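Local coordinates for lambda phage protein with carbohydrate-binding module (Shewanella oneidensis, PDB 2A5Z), which is of unknown function but binds magnesium and has a jelly-roll fold like that of carbohydrate-binding modules, so it may bind a sugar, at residues V120-K125 with T136-T141; G162-V165 with T171-G174; C187-K190 with R196-V199. One frame throughout, in Å; residues are numbered along the deposited sequence.

How the interactions relate
Going from the N terminus, interaction 1 comes first. It closes a loop of ten residues between 120-125 and 136-141, joining the two large sheets through side chains alone. Interaction 2 closes a short hairpin between 162-165 and 171-174 in the sheet that also holds strand 134-137. Interaction 3 closes the next hairpin, 187-190 with 196-199, in the sheet of strand 119-125. The contacts lie in series, neither nested nor crossed. Interactions 1 and 3 touch where Val120 and Val122 form backbone hydrogen bonds with Phe189 and Cys187. Interactions 2 and 3 meet where Ile164 packs on Phe197. Interaction 1 and the packing of 2 on 3 join the jelly roll's two sheets; each hairpin lies within one sheet.

Interaction 1: V120-K125 with T136-T141; sequences VTVYFK and TVIGST
Ile138 sends two branches toward the strand 120-125, and its torsions decide which neighbour each one meets. Its CG2 lies opposite the backbone N and meets Val122. Its CG1 lies opposite the carbonyl carbon (chi1 -66°) and carries CD1 to the ring of Phe124. Val122 CG2 comes within 3.9 Å of Ile138 CG2. Ile138 CG1 is slightly farther from Val122 CG2, at 4.1 Å. Phe124 CE2 lies 3.6 Å from Ile138 CD1, and the methyl approaches the ring obliquely. CD2 of Phe124 is also near, 3.9 Å from Ile138 CD1.

All three residues are buried, and no hydrogen bond joins the segments. The CA atoms of Val122 and Ile138 are 7.5 Å apart, too far for backbone pairing; the contact is made by apolar side chains. The chain turns a corner at Ile138 and Gly139, and the Ile138 side chain points toward strand 119-125.

Around it, Val122 also packs on Phe230 and Ile246, Phe124 on Ile244, and Ile138 on Cys187. The contact thus lies in the core between the two sheets. Strand 119-125 runs between strands 245-254 and 184-191 in one sheet, and strand 134-137 belongs to the other.

Interaction 2: G162-V165 with T171-G174; sequences GGIV and TETG
A classic beta bulge interrupts the antiparallel hairpin of strands 159-166 and 169-178, with Thr171 and Glu172 both facing Ile164. Ile164 pairs with Glu172 at a hydrogen-bonded site, and Ile164 N donates to Glu172 O over 2.9 Å. Ile164 O in turn receives the N-H of Thr171, the other bulge residue, with Thr171 N 3.1 Å away. This bond is bent, 140° at the hydrogen. Farther along, Gly174 N reaches Gly162 O at 2.7 Å in a much straighter bond (169°).

Gly163 faces Thr173 at the non-hydrogen-bonded site, with Gly163 CA and Thr173 CA 4.3 Å apart. Gly163 has no side chain, and Glu172 O lies 3.2 Å from Gly163 CA. A water bridges the strands: it donates to Ile164 O and lies 2.8 Å from Thr173 OG1 in a second hydrogen bond.

The side chains of Ile164 and Glu172 lie on the same face. Ile164 CD1 approaches Glu172 OE1 to 3.6 Å. The carboxylate takes its polar partners from other residues: Tyr212 OH and Thr215 N at OE2, and Ala216 N at OE1. The other branch, Ile164 CG2, meets Thr171 OG1 at 3.3 Å. That oxygen sits between the backbone N and the carbonyl carbon of its own residue (chi1 64°).

The extra residue shifts the register of one strand, as is typical of a bulge in an antiparallel hairpin.

Interaction 3: C187-K190 with R196-V199; sequences CKFK and RFKV
Phe189, Phe197 and Val199 make the tight, buried part of this antiparallel pairing. Phe189 holds CG anti to the backbone N (chi1 172°), which lays its ring across toward the partner strand. There Phe189 CD1 meets Val199 CG1 at 3.5 Å. Farther round the same ring, Phe189 CZ comes 3.6 Å from Phe197 CB. Both approach the ring obliquely. The planes of the Phe189 and Phe197 rings are nearly parallel, 15° apart, but they are slid well aside, with centroids 5.4 Å apart. The rings share little overlap, so the contact runs mainly from the Phe189 ring to the CB and CG of Phe197. Met218 packs on both phenylalanines, and Leu153 of the other sheet touches Val199 and Cys187.

The backbones hold the strands together at Lys190 and Lys198, the hydrogen-bonded pair. Lys190 N gives a hydrogen bond of 2.7 Å to Lys198 O. The return bond, from Lys198 N to Lys190 O, is 3.0 Å long. Val199 CA adds a CA-H...O contact with Lys188 O, at 3.3 Å.

The opposite face of this pair is looser. Lys190 CB and Lys198 CB lie 4.5 Å apart, and from there the two chains diverge. Lys198 is exposed. Lys190 NZ bonds to Glu117 O and has a long, weak ion pair with Glu119. Lys188 NZ reaches Val262 O of the second subunit.

The chemistry is thus two-sided. Apolar groups cover one face against the other sheet. The ammonium groups of Lys188 and Lys190 on the other face are met by backbone oxygens, one of them from the second subunit, and the weak ion pair with Glu119 probably adds little.

Interaction 1: V120-K125 with T136-T141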
ATOM      1  N   VAL C 120      16.539  11.552  -5.883  1.00 18.88           N
ATOM      2  CA  VAL C 120      16.333  10.111  -5.773  1.00 18.06           C
ATOM      3  C   VAL C 120      17.600   9.465  -5.215  1.00 17.95           C
ATOM      4  O   VAL C 120      18.691   9.677  -5.746  1.00 17.55           O
ATOM      5  CB  VAL C 120      15.960   9.467  -7.136  1.00 18.11           C
ATOM      6  CG1 VAL C 120      15.759   7.937  -6.990  1.00 18.35           C
ATOM      7  CG2 VAL C 120      14.721  10.125  -7.732  1.00 17.72           C
ATOM      8  N   THR C 121      17.453   8.704  -4.131  1.00 17.46           N
ATOM      9  CA  THR C 121      18.576   8.009  -3.521  1.00 17.12           C
ATOM     10  C   THR C 121      18.346   6.500  -3.566  1.00 17.16           C
ATOM     11  O   THR C 121      17.264   6.035  -3.222  1.00 16.94           O
ATOM     12  CB  THR C 121      18.816   8.478  -2.074  1.00 17.40           C
ATOM     13  OG1 THR C 121      18.875   9.915  -2.042  1.00 18.35           O
ATOM     14  CG2 THR C 121      20.129   7.918  -1.533  1.00 17.41           C
ATOM     15  N   VAL C 122      19.367   5.755  -4.002  1.00 16.33           N
ATOM     16  CA  VAL C 122      19.278   4.302  -4.179  1.00 16.67           C
ATOM     17  C   VAL C 122      20.451   3.593  -3.493  1.00 17.01           C
ATOM     18  O   VAL C 122      21.617   3.926  -3.733  1.00 17.16           O
ATOM     19  CB  VAL C 122      19.278   3.886  -5.685  1.00 16.49           C
ATOM     20  CG1 VAL C 122      19.184   2.361  -5.819  1.00 16.41           C
ATOM     21  CG2 VAL C 122      18.129   4.529  -6.439  1.00 15.64           C
ATOM     22  N   TYR C 123      20.129   2.622  -2.644  1.00 16.85           N
ATOM     23  CA  TYR C 123      21.122   1.773  -2.012  1.00 16.86           C
ATOM     24  C   TYR C 123      21.098   0.447  -2.750  1.00 17.30           C
ATOM     25  O   TYR C 123      20.065  -0.245  -2.765  1.00 17.07           O
ATOM     26  CB  TYR C 123      20.798   1.570  -0.526  1.00 17.19           C
ATOM     27  CG  TYR C 123      20.850   2.848   0.293  1.00 17.45           C
ATOM     28  CD1 TYR C 123      21.864   3.058   1.234  1.00 18.03           C
ATOM     29  CD2 TYR C 123      19.895   3.847   0.121  1.00 16.07           C
ATOM     30  CE1 TYR C 123      21.906   4.235   1.999  1.00 17.16           C
ATOM     31  CE2 TYR C 123      19.933   5.031   0.868  1.00 17.10           C
ATOM     32  CZ  TYR C 123      20.947   5.218   1.797  1.00 18.19           C
ATOM     33  OH  TYR C 123      20.988   6.390   2.532  1.00 18.60           O
ATOM     34  N   PHE C 124      22.225   0.099  -3.370  1.00 16.90           N
ATOM     35  CA  PHE C 124      22.276  -1.041  -4.283  1.00 17.02           C
ATOM     36  C   PHE C 124      23.577  -1.816  -4.183  1.00 17.60           C
ATOM     37  O   PHE C 124      24.617  -1.262  -3.804  1.00 18.12           O
ATOM     38  CB  PHE C 124      22.027  -0.594  -5.738  1.00 17.02           C
ATOM     39  CG  PHE C 124      23.119   0.270  -6.323  1.00 17.25           C
ATOM     40  CD1 PHE C 124      24.163  -0.300  -7.059  1.00 16.76           C
ATOM     41  CD2 PHE C 124      23.099   1.651  -6.159  1.00 17.54           C
ATOM     42  CE1 PHE C 124      25.160   0.487  -7.609  1.00 17.84           C
ATOM     43  CE2 PHE C 124      24.110   2.450  -6.699  1.00 18.93           C
ATOM     44  CZ  PHE C 124      25.136   1.861  -7.432  1.00 18.20           C
ATOM     45  N   LYS C 125      23.508  -3.100  -4.534  1.00 17.63           N
ATOM     46  CA  LYS C 125      24.668  -3.985  -4.473  1.00 17.64           C
ATOM     47  C   LYS C 125      24.986  -4.528  -5.854  1.00 17.58           C
ATOM     48  O   LYS C 125      24.112  -5.077  -6.540  1.00 17.49           O
ATOM     49  CB  LYS C 125      24.420  -5.149  -3.501  1.00 17.36           C
ATOM     50  CG  LYS C 125      25.669  -6.003  -3.218  1.00 17.42           C
ATOM     51  CD  LYS C 125      25.405  -7.123  -2.223  1.00 17.83           C
ATOM     52  CE  LYS C 125      26.723  -7.833  -1.868  1.00 19.75           C
ATOM     53  NZ  LYS C 125      26.543  -9.002  -0.970  1.00 18.66           N
ATOM     54  N   THR C 136      22.209  -1.038 -15.920  1.00 18.59           N
ATOM     55  CA  THR C 136      21.454  -0.447 -14.826  1.00 18.91           C
ATOM     56  C   THR C 136      21.501   1.079 -14.935  1.00 19.02           C
ATOM     57  O   THR C 136      22.512   1.641 -15.358  1.00 18.81           O
ATOM     58  CB  THR C 136      22.020  -0.909 -13.456  1.00 18.88           C
ATOM     59  OG1 THR C 136      22.048  -2.338 -13.423  1.00 18.78           O
ATOM     60  CG2 THR C 136      21.167  -0.415 -12.301  1.00 18.10           C
ATOM     61  N   VAL C 137      20.396   1.734 -14.579  1.00 19.36           N
ATOM     62  CA  VAL C 137      20.313   3.195 -14.567  1.00 19.63           C
ATOM     63  C   VAL C 137      19.687   3.689 -13.261  1.00 19.39           C
ATOM     64  O   VAL C 137      18.680   3.151 -12.802  1.00 19.53           O
ATOM     65  CB  VAL C 137      19.474   3.762 -15.755  1.00 19.96           C
ATOM     66  CG1 VAL C 137      19.548   5.294 -15.780  1.00 19.95           C
ATOM     67  CG2 VAL C 137      19.965   3.207 -17.084  1.00 20.74           C
ATOM     68  N   ILE C 138      20.309   4.699 -12.662  1.00 19.36           N
ATOM     69  CA  ILE C 138      19.672   5.487 -11.617  1.00 19.37           C
ATOM     70  C   ILE C 138      19.407   6.867 -12.241  1.00 19.17           C
ATOM     71  O   ILE C 138      20.328   7.645 -12.477  1.00 19.02           O
ATOM     72  CB  ILE C 138      20.511   5.529 -10.302  1.00 19.42           C
ATOM     73  CG1 ILE C 138      20.578   4.134  -9.672  1.00 19.60           C
ATOM     74  CG2 ILE C 138      19.879   6.464  -9.288  1.00 19.70           C
ATOM     75  CD1 ILE C 138      21.987   3.659  -9.365  1.00 20.27           C
ATOM     76  N   GLY C 139      18.140   7.122 -12.549  1.00 19.05           N
ATOM     77  CA  GLY C 139      17.723   8.323 -13.256  1.00 18.93           C
ATOM     78  C   GLY C 139      16.468   8.048 -14.062  1.00 18.82           C
ATOM     79  O   GLY C 139      15.662   7.200 -13.681  1.00 18.53           O
ATOM     80  N   SER C 140      16.306   8.768 -15.173  1.00 18.94           N
ATOM     81  CA  SER C 140      15.165   8.583 -16.061  1.00 19.01           C
ATOM     82  C   SER C 140      15.454   7.492 -17.081  1.00 19.01           C
ATOM     83  O   SER C 140      16.612   7.236 -17.428  1.00 18.49           O
ATOM     84  CB  SER C 140      14.801   9.888 -16.765  1.00 19.06           C
ATOM     85  OG  SER C 140      15.865  10.361 -17.573  1.00 20.33           O
ATOM     86  N   THR C 141      14.397   6.846 -17.559  1.00 19.35           N
ATOM     87  CA  THR C 141      14.549   5.696 -18.445  1.00 19.99           C
ATOM     88  C   THR C 141      13.251   5.348 -19.166  1.00 20.74           C
ATOM     89  O   THR C 141      12.151   5.600 -18.657  1.00 20.18           O
ATOM     90  CB  THR C 141      15.108   4.445 -17.682  1.00 20.01           C
ATOM     91  OG1 THR C 141      15.291   3.356 -18.597  1.00 19.95           O
ATOM     92  CG2 THR C 141      14.186   4.011 -16.540  1.00 20.35           C
TER

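Interaction 2: G162-V165 with T171-G174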
ATOM      1  N   GLY C 162      28.131   8.873 -15.552  1.00 17.02           N
ATOM      2  CA  GLY C 162      27.017   9.757 -15.836  1.00 16.49           C
ATOM      3  C   GLY C 162      26.882   9.858 -17.343  1.00 16.54           C
ATOM      4  O   GLY C 162      27.878   9.810 -18.071  1.00 16.20           O
ATOM      5  N   GLY C 163      25.649   9.977 -17.816  1.00 16.47           N
ATOM      6  CA  GLY C 163      25.419  10.058 -19.247  1.00 16.71           C
ATOM      7  C   GLY C 163      23.977  10.268 -19.646  1.00 16.60           C
ATOM      8  O   GLY C 163      23.077  10.185 -18.824  1.00 16.28           O
ATOM      9  N   ILE C 164      23.786  10.568 -20.925  1.00 16.90           N
ATOM     10  CA  ILE C 164      22.476  10.676 -21.533  1.00 16.80           C
ATOM     11  C   ILE C 164      22.489   9.822 -22.788  1.00 16.82           C
ATOM     12  O   ILE C 164      23.457   9.849 -23.551  1.00 16.61           O
ATOM     13  CB  ILE C 164      22.115  12.141 -21.859  1.00 16.71           C
ATOM     14  CG1 ILE C 164      22.165  12.990 -20.589  1.00 16.70           C
ATOM     15  CG2 ILE C 164      20.718  12.235 -22.516  1.00 17.27           C
ATOM     16  CD1 ILE C 164      22.007  14.473 -20.815  1.00 17.96           C
ATOM     17  N   VAL C 165      21.431   9.027 -22.950  1.00 16.94           N
ATOM     18  CA  VAL C 165      21.197   8.225 -24.142  1.00 16.83           C
ATOM     19  C   VAL C 165      19.809   8.598 -24.655  1.00 17.46           C
ATOM     20  O   VAL C 165      18.828   8.569 -23.905  1.00 17.32           O
ATOM     21  CB  VAL C 165      21.284   6.694 -23.858  1.00 17.08           C
ATOM     22  CG1 VAL C 165      20.782   5.873 -25.057  1.00 16.21           C
ATOM     23  CG2 VAL C 165      22.711   6.285 -23.496  1.00 15.77           C
ATOM     24  N   THR C 171      24.455  10.810 -26.279  1.00 21.21           N
ATOM     25  CA  THR C 171      24.560  12.247 -26.568  1.00 21.28           C
ATOM     26  C   THR C 171      25.586  12.937 -25.659  1.00 21.33           C
ATOM     27  O   THR C 171      26.131  14.000 -25.993  1.00 21.64           O
ATOM     28  CB  THR C 171      23.193  12.964 -26.443  1.00 21.37           C
ATOM     29  OG1 THR C 171      22.736  12.902 -25.093  1.00 20.52           O
ATOM     30  CG2 THR C 171      22.147  12.323 -27.350  1.00 21.63           C
ATOM     31  N   GLU C 172      25.861  12.310 -24.522  1.00 21.28           N
ATOM     32  CA  GLU C 172      26.703  12.891 -23.487  1.00 21.68           C
ATOM     33  C   GLU C 172      27.170  11.766 -22.570  1.00 21.51           C
ATOM     34  O   GLU C 172      26.359  10.961 -22.121  1.00 21.72           O
ATOM     35  CB  GLU C 172      25.871  13.884 -22.691  1.00 21.76           C
ATOM     36  CG  GLU C 172      26.662  14.911 -21.981  1.00 23.34           C
ATOM     37  CD  GLU C 172      25.789  15.770 -21.104  1.00 23.63           C
ATOM     38  OE1 GLU C 172      24.912  16.481 -21.641  1.00 23.00           O
ATOM     39  OE2 GLU C 172      25.995  15.731 -19.876  1.00 24.91           O
ATOM     40  N   THR C 173      28.467  11.706 -22.292  1.00 21.32           N
ATOM     41  CA  THR C 173      29.025  10.622 -21.483  1.00 21.16           C
ATOM     42  C   THR C 173      30.167  11.138 -20.618  1.00 20.69           C
ATOM     43  O   THR C 173      31.152  11.676 -21.131  1.00 20.64           O
ATOM     44  CB  THR C 173      29.519   9.450 -22.374  1.00 21.46           C
ATOM     45  OG1 THR C 173      28.434   8.961 -23.170  1.00 22.31           O
ATOM     46  CG2 THR C 173      30.067   8.298 -21.543  1.00 21.70           C
ATOM     47  N   GLY C 174      30.031  10.977 -19.305  1.00 20.11           N
ATOM     48  CA  GLY C 174      31.106  11.337 -18.380  1.00 19.99           C
ATOM     49  C   GLY C 174      32.205  10.295 -18.338  1.00 19.94           C
ATOM     50  O   GLY C 174      32.134   9.272 -19.033  1.00 19.52           O
TER
HETATM   51  O   HOH W   1      25.851   8.099 -22.444  1.00 22.82           O

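Interaction 3: C187-K190 with R196-V199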
ATOM      1  N   CYS C 187      23.742   5.843  -4.593  1.00 19.41           N
ATOM      2  CA  CYS C 187      23.695   6.857  -5.637  1.00 19.39           C
ATOM      3  C   CYS C 187      22.574   7.855  -5.367  1.00 19.46           C
ATOM      4  O   CYS C 187      21.430   7.468  -5.090  1.00 19.16           O
ATOM      5  CB  CYS C 187      23.531   6.239  -7.032  1.00 19.36           C
ATOM      6  SG  CYS C 187      23.283   7.467  -8.360  1.00 20.79           S
ATOM      7  N   LYS C 188      22.923   9.135  -5.439  1.00 19.19           N
ATOM      8  CA  LYS C 188      21.944  10.205  -5.425  1.00 19.74           C
ATOM      9  C   LYS C 188      21.851  10.857  -6.808  1.00 19.48           C
ATOM     10  O   LYS C 188      22.862  11.233  -7.408  1.00 19.50           O
ATOM     11  CB  LYS C 188      22.279  11.231  -4.341  1.00 19.82           C
ATOM     12  CG  LYS C 188      21.277  12.379  -4.223  1.00 21.82           C
ATOM     13  CD  LYS C 188      21.294  12.991  -2.828  1.00 24.80           C
ATOM     14  CE  LYS C 188      22.649  13.557  -2.452  1.00 25.72           C
ATOM     15  NZ  LYS C 188      22.502  14.495  -1.314  1.00 28.12           N
ATOM     16  N   PHE C 189      20.626  10.947  -7.311  1.00 19.00           N
ATOM     17  CA  PHE C 189      20.327  11.633  -8.553  1.00 18.66           C
ATOM     18  C   PHE C 189      19.606  12.936  -8.160  1.00 18.43           C
ATOM     19  O   PHE C 189      18.679  12.918  -7.356  1.00 18.23           O
ATOM     20  CB  PHE C 189      19.473  10.723  -9.455  1.00 18.44           C
ATOM     21  CG  PHE C 189      18.945  11.400 -10.701  1.00 18.77           C
ATOM     22  CD1 PHE C 189      19.503  11.128 -11.941  1.00 18.84           C
ATOM     23  CD2 PHE C 189      17.873  12.298 -10.629  1.00 20.13           C
ATOM     24  CE1 PHE C 189      19.014  11.741 -13.100  1.00 18.88           C
ATOM     25  CE2 PHE C 189      17.382  12.928 -11.772  1.00 19.65           C
ATOM     26  CZ  PHE C 189      17.949  12.647 -13.008  1.00 19.64           C
ATOM     27  N   LYS C 190      20.060  14.067  -8.692  1.00 18.18           N
ATOM     28  CA  LYS C 190      19.488  15.367  -8.325  1.00 17.84           C
ATOM     29  C   LYS C 190      19.016  16.131  -9.562  1.00 17.30           C
ATOM     30  O   LYS C 190      19.808  16.453 -10.444  1.00 17.81           O
ATOM     31  CB  LYS C 190      20.496  16.189  -7.501  1.00 17.99           C
ATOM     32  CG  LYS C 190      20.008  17.575  -7.030  1.00 19.31           C
ATOM     33  CD  LYS C 190      18.732  17.494  -6.199  1.00 21.53           C
ATOM     34  CE  LYS C 190      18.543  18.748  -5.361  1.00 23.71           C
ATOM     35  NZ  LYS C 190      17.131  18.805  -4.911  1.00 25.79           N
ATOM     36  N   ARG C 196      18.583  19.834 -16.104  1.00 18.81           N
ATOM     37  CA  ARG C 196      19.837  19.109 -16.089  1.00 18.45           C
ATOM     38  C   ARG C 196      19.825  18.246 -14.837  1.00 17.90           C
ATOM     39  O   ARG C 196      18.893  18.330 -14.036  1.00 18.23           O
ATOM     40  CB  ARG C 196      21.026  20.067 -16.072  1.00 18.17           C
ATOM     41  CG  ARG C 196      21.175  20.915 -17.330  1.00 18.60           C
ATOM     42  CD  ARG C 196      22.497  21.691 -17.335  1.00 19.61           C
ATOM     43  NE  ARG C 196      22.633  22.596 -16.196  1.00 22.98           N
ATOM     44  CZ  ARG C 196      23.641  22.584 -15.325  1.00 24.28           C
ATOM     45  NH1 ARG C 196      24.648  21.722 -15.445  1.00 25.16           N
ATOM     46  NH2 ARG C 196      23.654  23.459 -14.336  1.00 25.50           N
ATOM     47  N   PHE C 197      20.845  17.411 -14.671  1.00 17.64           N
ATOM     48  CA  PHE C 197      20.937  16.544 -13.500  1.00 17.17           C
ATOM     49  C   PHE C 197      22.363  16.428 -12.978  1.00 17.01           C
ATOM     50  O   PHE C 197      23.338  16.645 -13.710  1.00 16.82           O
ATOM     51  CB  PHE C 197      20.374  15.153 -13.807  1.00 16.63           C
ATOM     52  CG  PHE C 197      21.210  14.350 -14.775  1.00 16.82           C
ATOM     53  CD1 PHE C 197      22.288  13.592 -14.328  1.00 15.75           C
ATOM     54  CD2 PHE C 197      20.921  14.355 -16.137  1.00 15.98           C
ATOM     55  CE1 PHE C 197      23.062  12.859 -15.214  1.00 16.26           C
ATOM     56  CE2 PHE C 197      21.689  13.611 -17.023  1.00 15.85           C
ATOM     57  CZ  PHE C 197      22.762  12.866 -16.561  1.00 15.58           C
ATOM     58  N   LYS C 198      22.465  16.086 -11.702  1.00 16.98           N
ATOM     59  CA  LYS C 198      23.725  15.705 -11.098  1.00 17.00           C
ATOM     60  C   LYS C 198      23.547  14.333 -10.475  1.00 17.35           C
ATOM     61  O   LYS C 198      22.548  14.087  -9.790  1.00 17.33           O
ATOM     62  CB  LYS C 198      24.151  16.733 -10.045  1.00 16.79           C
ATOM     63  CG  LYS C 198      25.458  16.399  -9.327  1.00 17.93           C
ATOM     64  CD  LYS C 198      25.978  17.583  -8.533  1.00 21.16           C
ATOM     65  CE  LYS C 198      27.423  17.329  -8.116  1.00 23.24           C
ATOM     66  NZ  LYS C 198      28.137  18.579  -7.726  1.00 23.55           N
ATOM     67  N   VAL C 199      24.487  13.428 -10.748  1.00 17.36           N
ATOM     68  CA  VAL C 199      24.526  12.129 -10.067  1.00 17.57           C
ATOM     69  C   VAL C 199      25.791  12.002  -9.235  1.00 17.36           C
ATOM     70  O   VAL C 199      26.869  12.438  -9.652  1.00 17.03           O
ATOM     71  CB  VAL C 199      24.417  10.894 -11.021  1.00 17.40           C
ATOM     72  CG1 VAL C 199      22.984  10.713 -11.506  1.00 18.46           C
ATOM     73  CG2 VAL C 199      25.390  10.999 -12.188  1.00 17.31           C
TER